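Local coordinates for AGR_C_1268p (Agrobacterium tumefaciens str. C58, PDB 2GHS), which probably hydrolyses sugar lactones as a metal-dependent gluconolactonase of the SMP-30/regucalcin family, binding one divalent cation per subunit, at residues A[55-63]-A[73-81]; A[231-239]-A[272-280]. One frame throughout, in Å; residues are numbered along the deposited sequence.

Contact 1: residues A[55-63]-A[73-81]; sequences TFDPASGTA and LHELHLASG
T62 and E75 meet flank to flank because each sends a carbon anti to its own backbone N: CG2 of T62 (OG1 at chi1 -58°) and CG of E75 (chi1 -180°) come within 3.4 Å, their side chains crossing at a slant. The strands they sit on, 62-67 and 72-77, are the two middle strands of an antiparallel four-stranded propeller blade, and the contact lies at the open end of this hairpin, away from its turn. A63 and L76 form a hydrogen-bonded pair, A63 N to L76 O and L76 N to A63 O both 2.9 Å; beyond it T62 and H77 make a non-hydrogen-bonded pair. G61 and T62 both face D57 in a G1 bulge that ends the turn from strand 51-57, and L78 N reaches G61 O in a nearly straight bond of 3.1 Å. On the face of A63 and L76, L78 CD1 touches CE1 of the F56 ring (3.4 Å). On the face of T62 and H77, S60 O lies at the edge of the H77 imidazole beside CD2, while ND1 is held by S80 OG at 2.7 Å. E75 OE1 bonds to H86, and a water links OE2 to T62 OG1, 2.6 Å from each.

Contact 2: residues A[231-239]-A[272-280]; sequences GMDGSVCDA and QTTCPAFIG
The F278 ring takes the C237 carbonyl oxygen at its edge, near the ring plane, with CE2 to O 3.5 Å. V236 CG2 and D238 CA reach the same ring obliquely, both nearest CZ, at 3.5 and 3.7 Å. The V236 and F278 side chains run alongside each other, pointing opposite ways. With chi1 at -66°, V236 turns CG1 away from its own carbonyl carbon and over the P276 carbonyl (CG1 to P276 O 3.5 Å), while CG2 is wedged between the P276 ring and the F278 ring, 4.0 Å from P276 CG. Strands 231-237 and 273-279 run nearly parallel, 15° apart, yet belong to different sheets: they are the innermost strands of two adjacent blades of a beta-propeller of the SMP-30 kind, set side by side around its axis. A single hydrogen bond joins them, G234 N to T274 O (2.8 Å). Next along, P276 has no N-H to give; its CD instead packs 3.3 Å from G234 O. G234 lets the chains close in, with C275 SG lying against its CA. D233, predicted to bind the metal and to act as proton donor/acceptor, immediately precedes G234. N182 and E52, the other predicted metal ligands, lie close to D233 and C275 respectively. T274 OG1 is bonded to the G51 carbonyl and T289, and its CG2 methyl approaches D233 OD2 to 3.9 Å.

Overall arrangement
Contact 2 is wholly buried, its centre about 6 Å from that of the chain, whereas contact 1 lies about 16 Å out and is partly open to solvent. They share no strand. Contact 1 works within one blade and relies on paired backbone bonds, a G1 bulge and two bridging waters; contact 2 bridges two blades and relies mainly on side-chain packing, beside the predicted metal site. They meet where strand 51-57, innermost in the blade of contact 1, runs past 273-279: F56 CB comes 3.3 Å from F278 O, and L78 CD1 approaches G280 N. Strands 231-237, 273-279 and 51-57 thus stand as successive inner strands of three neighbouring blades.

Contact 1: residues A[55-63]-A[73-81]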
ATOM      1  N   THR A  55      -6.230  -1.543   3.391  1.00  9.18           N
ATOM      2  CA  THR A  55      -6.277  -0.774   4.632  1.00  8.16           C
ATOM      3  C   THR A  55      -7.453  -1.286   5.462  1.00 10.77           C
ATOM      4  O   THR A  55      -8.272  -2.080   4.965  1.00 10.97           O
ATOM      5  CB  THR A  55      -6.354   0.768   4.326  1.00 12.55           C
ATOM      6  OG1 THR A  55      -6.236   1.520   5.540  1.00 12.87           O
ATOM      7  CG2 THR A  55      -7.633   1.136   3.636  1.00 13.37           C
ATOM      8  N   PHE A  56      -7.500  -0.931   6.741  1.00 10.31           N
ATOM      9  CA  PHE A  56      -8.498  -1.486   7.631  1.00 10.21           C
ATOM     10  C   PHE A  56      -9.217  -0.322   8.320  1.00  9.20           C
ATOM     11  O   PHE A  56      -8.575   0.661   8.745  1.00  9.78           O
ATOM     12  CB  PHE A  56      -7.837  -2.334   8.718  1.00  7.57           C
ATOM     13  CG  PHE A  56      -8.810  -3.078   9.610  1.00  8.60           C
ATOM     14  CD1 PHE A  56      -9.622  -4.092   9.126  1.00  8.12           C
ATOM     15  CD2 PHE A  56      -8.840  -2.795  10.943  1.00 11.99           C
ATOM     16  CE1 PHE A  56     -10.487  -4.748   9.981  1.00 10.72           C
ATOM     17  CE2 PHE A  56      -9.679  -3.475  11.789  1.00 11.57           C
ATOM     18  CZ  PHE A  56     -10.491  -4.437  11.304  1.00  8.62           C
ATOM     19  N   ASP A  57     -10.536  -0.448   8.400  1.00  8.45           N
ATOM     20  CA  ASP A  57     -11.411   0.447   9.204  1.00  7.86           C
ATOM     21  C   ASP A  57     -11.829  -0.227  10.503  1.00  7.50           C
ATOM     22  O   ASP A  57     -12.719  -1.072  10.498  1.00  9.41           O
ATOM     23  CB  ASP A  57     -12.654   0.840   8.369  1.00 10.24           C
ATOM     24  CG  ASP A  57     -13.549   1.875   9.059  1.00 15.86           C
ATOM     25  OD1 ASP A  57     -13.407   2.103  10.286  1.00 10.32           O
ATOM     26  OD2 ASP A  57     -14.413   2.474   8.358  1.00 20.84           O
ATOM     27  N   PRO A  58     -11.203   0.145  11.623  1.00  9.97           N
ATOM     28  CA  PRO A  58     -11.488  -0.480  12.895  1.00 10.49           C
ATOM     29  C   PRO A  58     -12.917  -0.247  13.414  1.00  8.80           C
ATOM     30  O   PRO A  58     -13.450  -1.078  14.125  1.00 10.08           O
ATOM     31  CB  PRO A  58     -10.425   0.120  13.824  1.00 13.71           C
ATOM     32  CG  PRO A  58     -10.066   1.376  13.232  1.00 15.48           C
ATOM     33  CD  PRO A  58     -10.190   1.206  11.752  1.00 12.74           C
ATOM     34  N   ALA A  59     -13.532   0.869  13.025  1.00  9.54           N
ATOM     35  CA  ALA A  59     -14.858   1.188  13.487  1.00 10.18           C
ATOM     36  C   ALA A  59     -15.926   0.249  12.922  1.00 11.13           C
ATOM     37  O   ALA A  59     -16.865  -0.094  13.624  1.00 12.75           O
ATOM     38  CB  ALA A  59     -15.170   2.643  13.179  1.00  8.44           C
ATOM     39  N   SER A  60     -15.759  -0.199  11.679  1.00 11.04           N
ATOM     40  CA  SER A  60     -16.682  -1.150  11.082  1.00 11.97           C
ATOM     41  C   SER A  60     -16.135  -2.579  11.015  1.00 14.97           C
ATOM     42  O   SER A  60     -16.872  -3.487  10.615  1.00 16.15           O
ATOM     43  CB  SER A  60     -17.024  -0.703   9.668  1.00 13.66           C
ATOM     44  OG  SER A  60     -15.889  -0.771   8.867  1.00 15.28           O
ATOM     45  N   GLY A  61     -14.850  -2.766  11.339  1.00 11.01           N
ATOM     46  CA  GLY A  61     -14.189  -4.072  11.277  1.00  9.81           C
ATOM     47  C   GLY A  61     -14.088  -4.566   9.855  1.00  8.33           C
ATOM     48  O   GLY A  61     -14.258  -5.751   9.578  1.00 10.69           O
ATOM     49  N   THR A  62     -13.751  -3.651   8.961  1.00  5.74           N
ATOM     50  CA  THR A  62     -13.763  -3.913   7.509  1.00  6.19           C
ATOM     51  C   THR A  62     -12.381  -3.628   6.846  1.00  7.07           C
ATOM     52  O   THR A  62     -11.788  -2.575   7.063  1.00  8.64           O
ATOM     53  CB  THR A  62     -14.848  -3.058   6.819  1.00  7.69           C
ATOM     54  OG1 THR A  62     -16.127  -3.358   7.392  1.00  9.84           O
ATOM     55  CG2 THR A  62     -14.915  -3.352   5.350  1.00 12.62           C
ATOM     56  N   ALA A  63     -11.869  -4.607   6.117  1.00  6.76           N
ATOM     57  CA  ALA A  63     -10.693  -4.435   5.291  1.00  5.89           C
ATOM     58  C   ALA A  63     -11.125  -3.998   3.903  1.00  9.02           C
ATOM     59  O   ALA A  63     -12.102  -4.486   3.353  1.00  7.34           O
ATOM     60  CB  ALA A  63      -9.908  -5.758   5.231  1.00  8.89           C
ATOM     61  N   LEU A  73     -12.990  -1.675  -6.047  1.00  8.06           N
ATOM     62  CA  LEU A  73     -12.715  -1.454  -4.639  1.00  6.68           C
ATOM     63  C   LEU A  73     -13.393  -2.614  -3.901  1.00  7.57           C
ATOM     64  O   LEU A  73     -14.626  -2.758  -3.959  1.00  8.68           O
ATOM     65  CB  LEU A  73     -13.337  -0.128  -4.166  1.00  9.42           C
ATOM     66  CG  LEU A  73     -13.322   0.210  -2.668  1.00  9.39           C
ATOM     67  CD1 LEU A  73     -11.933   0.245  -2.103  1.00 10.31           C
ATOM     68  CD2 LEU A  73     -13.999   1.534  -2.455  1.00 13.41           C
ATOM     69  N   HIS A  74     -12.575  -3.414  -3.213  1.00  7.90           N
ATOM     70  CA  HIS A  74     -12.998  -4.612  -2.511  1.00  6.23           C
ATOM     71  C   HIS A  74     -13.157  -4.318  -1.037  1.00  8.71           C
ATOM     72  O   HIS A  74     -12.367  -3.594  -0.459  1.00  7.71           O
ATOM     73  CB  HIS A  74     -11.930  -5.704  -2.734  1.00  7.00           C
ATOM     74  CG  HIS A  74     -11.947  -6.217  -4.122  1.00  6.30           C
ATOM     75  ND1 HIS A  74     -12.535  -7.427  -4.433  1.00 10.89           N
ATOM     76  CD2 HIS A  74     -11.574  -5.666  -5.299  1.00 10.44           C
ATOM     77  CE1 HIS A  74     -12.471  -7.612  -5.743  1.00 13.18           C
ATOM     78  NE2 HIS A  74     -11.913  -6.550  -6.294  1.00  9.78           N
ATOM     79  N   GLU A  75     -14.217  -4.901  -0.476  1.00  8.24           N
ATOM     80  CA  GLU A  75     -14.624  -4.668   0.916  1.00  7.98           C
ATOM     81  C   GLU A  75     -14.864  -6.047   1.543  1.00  9.98           C
ATOM     82  O   GLU A  75     -15.599  -6.849   0.988  1.00  7.27           O
ATOM     83  CB  GLU A  75     -15.922  -3.871   0.931  1.00 11.09           C
ATOM     84  CG  GLU A  75     -16.453  -3.561   2.303  1.00  9.91           C
ATOM     85  CD  GLU A  75     -17.793  -2.832   2.313  1.00 18.57           C
ATOM     86  OE1 GLU A  75     -18.382  -2.569   1.237  1.00 13.80           O
ATOM     87  OE2 GLU A  75     -18.257  -2.507   3.435  1.00 13.87           O
ATOM     88  N   LEU A  76     -14.216  -6.298   2.691  1.00  7.30           N
ATOM     89  CA  LEU A  76     -14.342  -7.547   3.410  1.00  6.07           C
ATOM     90  C   LEU A  76     -14.610  -7.262   4.866  1.00  5.43           C
ATOM     91  O   LEU A  76     -13.743  -6.766   5.576  1.00  7.87           O
ATOM     92  CB  LEU A  76     -13.055  -8.382   3.296  1.00  8.37           C
ATOM     93  CG  LEU A  76     -13.075  -9.732   4.048  1.00 11.93           C
ATOM     94  CD1 LEU A  76     -14.158 -10.640   3.504  1.00 13.30           C
ATOM     95  CD2 LEU A  76     -11.719 -10.413   4.009  1.00 14.07           C
ATOM     96  N   HIS A  77     -15.789  -7.655   5.330  1.00  5.98           N
ATOM     97  CA  HIS A  77     -16.108  -7.574   6.756  1.00  7.64           C
ATOM     98  C   HIS A  77     -15.481  -8.790   7.441  1.00  7.85           C
ATOM     99  O   HIS A  77     -15.887  -9.922   7.201  1.00  8.89           O
ATOM    100  CB  HIS A  77     -17.634  -7.571   6.987  1.00  7.85           C
ATOM    101  CG  HIS A  77     -18.015  -7.424   8.424  1.00  6.65           C
ATOM    102  ND1 HIS A  77     -18.434  -8.487   9.197  1.00 14.33           N
ATOM    103  CD2 HIS A  77     -17.947  -6.354   9.251  1.00 13.49           C
ATOM    104  CE1 HIS A  77     -18.643  -8.061  10.432  1.00 16.07           C
ATOM    105  NE2 HIS A  77     -18.356  -6.770  10.488  1.00 13.82           N
ATOM    106  N   LEU A  78     -14.513  -8.558   8.309  1.00  8.14           N
ATOM    107  CA  LEU A  78     -13.648  -9.660   8.748  1.00 12.12           C
ATOM    108  C   LEU A  78     -14.334 -10.752   9.512  1.00 15.16           C
ATOM    109  O   LEU A  78     -14.097 -11.956   9.272  1.00 14.89           O
ATOM    110  CB  LEU A  78     -12.509  -9.126   9.598  1.00 14.79           C
ATOM    111  CG  LEU A  78     -11.438  -8.345   8.885  1.00 19.61           C
ATOM    112  CD1 LEU A  78     -10.316  -8.151   9.883  1.00 25.19           C
ATOM    113  CD2 LEU A  78     -10.959  -9.076   7.644  1.00 22.78           C
ATOM    114  N   ALA A  79     -15.139 -10.336  10.484  1.00 12.86           N
ATOM    115  CA  ALA A  79     -15.746 -11.272  11.415  1.00 15.63           C
ATOM    116  C   ALA A  79     -16.683 -12.226  10.723  1.00 17.71           C
ATOM    117  O   ALA A  79     -16.773 -13.411  11.112  1.00 19.45           O
ATOM    118  CB  ALA A  79     -16.483 -10.500  12.496  1.00 16.65           C
ATOM    119  N   SER A  80     -17.380 -11.727   9.705  1.00 15.51           N
ATOM    120  CA  SER A  80     -18.395 -12.491   9.010  1.00 15.80           C
ATOM    121  C   SER A  80     -17.914 -13.096   7.692  1.00 16.59           C
ATOM    122  O   SER A  80     -18.536 -14.037   7.170  1.00 16.03           O
ATOM    123  CB  SER A  80     -19.571 -11.570   8.735  1.00 14.86           C
ATOM    124  OG  SER A  80     -19.239 -10.624   7.732  1.00 13.81           O
ATOM    125  N   GLY A  81     -16.849 -12.529   7.130  1.00 15.10           N
ATOM    126  CA  GLY A  81     -16.350 -12.940   5.814  1.00 16.44           C
ATOM    127  C   GLY A  81     -17.167 -12.403   4.639  1.00 15.08           C
ATOM    128  O   GLY A  81     -16.943 -12.801   3.508  1.00 19.03           O
TER
HETATM  129  O   HOH W   1     -15.087  -7.532  11.469  1.00 21.65           O
HETATM  130  O   HOH W   2     -18.222  -3.552   5.854  1.00 31.28           O

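Contact 2: residues A[231-239]-A[272-280]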
ATOM      1  N   GLY A 231      11.241  -7.289  -6.068  1.00 10.86           N
ATOM      2  CA  GLY A 231      11.014  -5.847  -5.979  1.00  9.76           C
ATOM      3  C   GLY A 231      10.381  -5.442  -4.672  1.00 11.12           C
ATOM      4  O   GLY A 231       9.445  -6.096  -4.237  1.00 14.04           O
HETATM    5  N   MSE A 232      10.895  -4.386  -4.053  1.00  9.78           N
HETATM    6  CA  MSE A 232      10.299  -3.877  -2.813  1.00  9.06           C
HETATM    7  C   MSE A 232       9.007  -3.168  -3.183  1.00 10.12           C
HETATM    8  O   MSE A 232       9.018  -2.151  -3.891  1.00 11.47           O
HETATM    9  CB  MSE A 232      11.238  -2.947  -2.069  1.00 11.70           C
HETATM   10  CG  MSE A 232      12.505  -3.628  -1.649  1.00 11.88           C
HETATM   11 SE   MSE A 232      13.621  -2.400  -0.589  1.00 17.08          SE
HETATM   12  CE  MSE A 232      13.016  -2.909   1.183  1.00 24.63           C
ATOM     13  N   ASP A 233       7.885  -3.727  -2.713  1.00  8.86           N
ATOM     14  CA  ASP A 233       6.576  -3.181  -3.045  1.00  9.17           C
ATOM     15  C   ASP A 233       6.016  -2.431  -1.815  1.00 10.47           C
ATOM     16  O   ASP A 233       6.742  -1.645  -1.219  1.00  9.42           O
ATOM     17  CB  ASP A 233       5.649  -4.317  -3.551  1.00  9.51           C
ATOM     18  CG  ASP A 233       5.621  -4.425  -5.053  1.00 21.40           C
ATOM     19  OD1 ASP A 233       6.666  -4.163  -5.714  1.00 21.31           O
ATOM     20  OD2 ASP A 233       4.550  -4.778  -5.574  1.00 21.94           O
ATOM     21  N   GLY A 234       4.745  -2.652  -1.426  1.00  9.30           N
ATOM     22  CA  GLY A 234       4.156  -1.901  -0.324  1.00  9.73           C
ATOM     23  C   GLY A 234       4.736  -2.287   1.011  1.00  8.36           C
ATOM     24  O   GLY A 234       5.258  -3.408   1.183  1.00  8.51           O
ATOM     25  N   SER A 235       4.704  -1.320   1.929  1.00  8.71           N
ATOM     26  CA  SER A 235       5.177  -1.512   3.296  1.00  8.52           C
ATOM     27  C   SER A 235       4.323  -0.874   4.360  1.00 10.90           C
ATOM     28  O   SER A 235       3.688   0.159   4.125  1.00 10.01           O
ATOM     29  CB  SER A 235       6.564  -0.914   3.477  1.00  9.23           C
ATOM     30  OG  SER A 235       7.532  -1.550   2.654  1.00  9.57           O
ATOM     31  N   VAL A 236       4.365  -1.497   5.532  1.00  9.03           N
ATOM     32  CA  VAL A 236       3.850  -0.897   6.782  1.00  8.45           C
ATOM     33  C   VAL A 236       4.990  -0.824   7.785  1.00  8.70           C
ATOM     34  O   VAL A 236       6.011  -1.457   7.640  1.00  9.14           O
ATOM     35  CB  VAL A 236       2.628  -1.610   7.358  1.00  9.53           C
ATOM     36  CG1 VAL A 236       1.425  -1.470   6.427  1.00 12.85           C
ATOM     37  CG2 VAL A 236       2.942  -3.071   7.679  1.00 13.00           C
ATOM     38  N   CYS A 237       4.806   0.012   8.786  1.00  8.36           N
ATOM     39  CA  CYS A 237       5.776   0.235   9.829  1.00  9.48           C
ATOM     40  C   CYS A 237       5.053   0.003  11.172  1.00  9.39           C
ATOM     41  O   CYS A 237       3.996   0.608  11.448  1.00  8.97           O
ATOM     42  CB  CYS A 237       6.358   1.633   9.686  1.00  9.28           C
ATOM     43  SG  CYS A 237       7.672   2.021  10.833  1.00 12.43           S
ATOM     44  N   ASP A 238       5.561  -0.949  11.970  1.00  9.80           N
ATOM     45  CA  ASP A 238       4.867  -1.324  13.192  1.00  8.55           C
ATOM     46  C   ASP A 238       5.149  -0.360  14.379  1.00  9.19           C
ATOM     47  O   ASP A 238       5.810   0.659  14.234  1.00  9.69           O
ATOM     48  CB  ASP A 238       5.103  -2.807  13.543  1.00  8.56           C
ATOM     49  CG  ASP A 238       6.504  -3.108  14.019  1.00  8.19           C
ATOM     50  OD1 ASP A 238       7.234  -2.180  14.432  1.00  9.93           O
ATOM     51  OD2 ASP A 238       6.904  -4.328  14.005  1.00  9.97           O
ATOM     52  N   ALA A 239       4.600  -0.690  15.546  1.00  9.86           N
ATOM     53  CA  ALA A 239       4.620   0.230  16.672  1.00 12.50           C
ATOM     54  C   ALA A 239       6.030   0.385  17.213  1.00 13.55           C
ATOM     55  O   ALA A 239       6.304   1.363  17.912  1.00 12.60           O
ATOM     56  CB  ALA A 239       3.707  -0.259  17.774  1.00 15.96           C
ATOM     57  N   GLN A 272       3.658 -12.941  -6.308  1.00  6.42           N
ATOM     58  CA  GLN A 272       3.685 -11.523  -6.665  1.00  6.99           C
ATOM     59  C   GLN A 272       3.044 -10.710  -5.542  1.00  6.38           C
ATOM     60  O   GLN A 272       1.948 -10.153  -5.678  1.00  5.82           O
ATOM     61  CB  GLN A 272       3.037 -11.284  -8.013  1.00  8.17           C
ATOM     62  CG  GLN A 272       3.725 -12.049  -9.092  1.00 11.26           C
ATOM     63  CD  GLN A 272       3.407 -11.639 -10.473  1.00 19.08           C
ATOM     64  OE1 GLN A 272       4.305 -11.635 -11.311  1.00 14.20           O
ATOM     65  NE2 GLN A 272       2.148 -11.336 -10.758  1.00 12.65           N
ATOM     66  N   THR A 273       3.794 -10.660  -4.436  1.00  6.55           N
ATOM     67  CA  THR A 273       3.312 -10.098  -3.183  1.00  6.65           C
ATOM     68  C   THR A 273       3.305  -8.575  -3.346  1.00  7.08           C
ATOM     69  O   THR A 273       4.321  -7.984  -3.773  1.00  7.78           O
ATOM     70  CB  THR A 273       4.251 -10.441  -2.038  1.00  8.97           C
ATOM     71  OG1 THR A 273       4.862 -11.686  -2.267  1.00 12.86           O
ATOM     72  CG2 THR A 273       3.509 -10.470  -0.706  1.00 14.25           C
ATOM     73  N   THR A 274       2.195  -7.917  -3.004  1.00  6.74           N
ATOM     74  CA  THR A 274       2.121  -6.475  -3.267  1.00  7.20           C
ATOM     75  C   THR A 274       2.097  -5.543  -2.052  1.00  9.00           C
ATOM     76  O   THR A 274       2.736  -4.524  -2.092  1.00  8.18           O
ATOM     77  CB  THR A 274       0.919  -6.126  -4.140  1.00 10.50           C
ATOM     78  OG1 THR A 274      -0.247  -6.690  -3.581  1.00  9.16           O
ATOM     79  CG2 THR A 274       1.119  -6.655  -5.547  1.00  8.88           C
ATOM     80  N   CYS A 275       1.399  -5.888  -0.988  1.00  5.39           N
ATOM     81  CA  CYS A 275       1.239  -4.948   0.120  1.00  6.97           C
ATOM     82  C   CYS A 275       0.702  -5.597   1.388  1.00  6.13           C
ATOM     83  O   CYS A 275      -0.210  -6.405   1.307  1.00  7.22           O
ATOM     84  CB  CYS A 275       0.319  -3.777  -0.269  1.00 10.28           C
ATOM     85  SG  CYS A 275       0.482  -2.321   0.814  1.00 11.19           S
ATOM     86  N   PRO A 276       1.277  -5.229   2.547  1.00  7.52           N
ATOM     87  CA  PRO A 276       0.661  -5.611   3.827  1.00  9.20           C
ATOM     88  C   PRO A 276      -0.300  -4.566   4.416  1.00  8.79           C
ATOM     89  O   PRO A 276      -0.266  -3.380   4.064  1.00  7.75           O
ATOM     90  CB  PRO A 276       1.874  -5.797   4.722  1.00  9.08           C
ATOM     91  CG  PRO A 276       2.913  -4.914   4.158  1.00 11.81           C
ATOM     92  CD  PRO A 276       2.537  -4.510   2.774  1.00  7.49           C
ATOM     93  N   ALA A 277      -1.101  -4.981   5.380  1.00  7.24           N
ATOM     94  CA  ALA A 277      -1.958  -4.058   6.141  1.00  6.90           C
ATOM     95  C   ALA A 277      -2.209  -4.636   7.537  1.00  7.10           C
ATOM     96  O   ALA A 277      -2.396  -5.826   7.662  1.00  8.38           O
ATOM     97  CB  ALA A 277      -3.272  -3.816   5.422  1.00  7.08           C
ATOM     98  N   PHE A 278      -2.202  -3.790   8.576  1.00  6.31           N
ATOM     99  CA  PHE A 278      -2.631  -4.195   9.897  1.00  7.53           C
ATOM    100  C   PHE A 278      -4.137  -4.305   9.953  1.00  7.28           C
ATOM    101  O   PHE A 278      -4.848  -3.397   9.521  1.00  7.00           O
ATOM    102  CB  PHE A 278      -2.166  -3.204  10.964  1.00  7.24           C
ATOM    103  CG  PHE A 278      -0.674  -3.009  10.995  1.00  6.37           C
ATOM    104  CD1 PHE A 278       0.165  -4.111  11.245  1.00  8.89           C
ATOM    105  CD2 PHE A 278      -0.105  -1.756  10.793  1.00  5.43           C
ATOM    106  CE1 PHE A 278       1.554  -3.970  11.276  1.00  9.10           C
ATOM    107  CE2 PHE A 278       1.291  -1.602  10.841  1.00  4.88           C
ATOM    108  CZ  PHE A 278       2.111  -2.709  11.065  1.00  6.56           C
ATOM    109  N   ILE A 279      -4.620  -5.411  10.521  1.00  5.98           N
ATOM    110  CA  ILE A 279      -6.043  -5.685  10.603  1.00  5.87           C
ATOM    111  C   ILE A 279      -6.375  -6.269  11.966  1.00  7.82           C
ATOM    112  O   ILE A 279      -5.492  -6.666  12.740  1.00  7.49           O
ATOM    113  CB  ILE A 279      -6.556  -6.661   9.475  1.00  7.91           C
ATOM    114  CG1 ILE A 279      -5.927  -8.043   9.623  1.00  7.44           C
ATOM    115  CG2 ILE A 279      -6.295  -6.087   8.140  1.00 10.05           C
ATOM    116  CD1 ILE A 279      -6.592  -9.107   8.795  1.00 10.83           C
ATOM    117  N   GLY A 280      -7.669  -6.390  12.230  1.00  5.91           N
ATOM    118  CA  GLY A 280      -8.160  -6.900  13.479  1.00  6.83           C
ATOM    119  C   GLY A 280      -8.296  -5.851  14.574  1.00  6.77           C
ATOM    120  O   GLY A 280      -7.767  -4.737  14.456  1.00  7.75           O
TER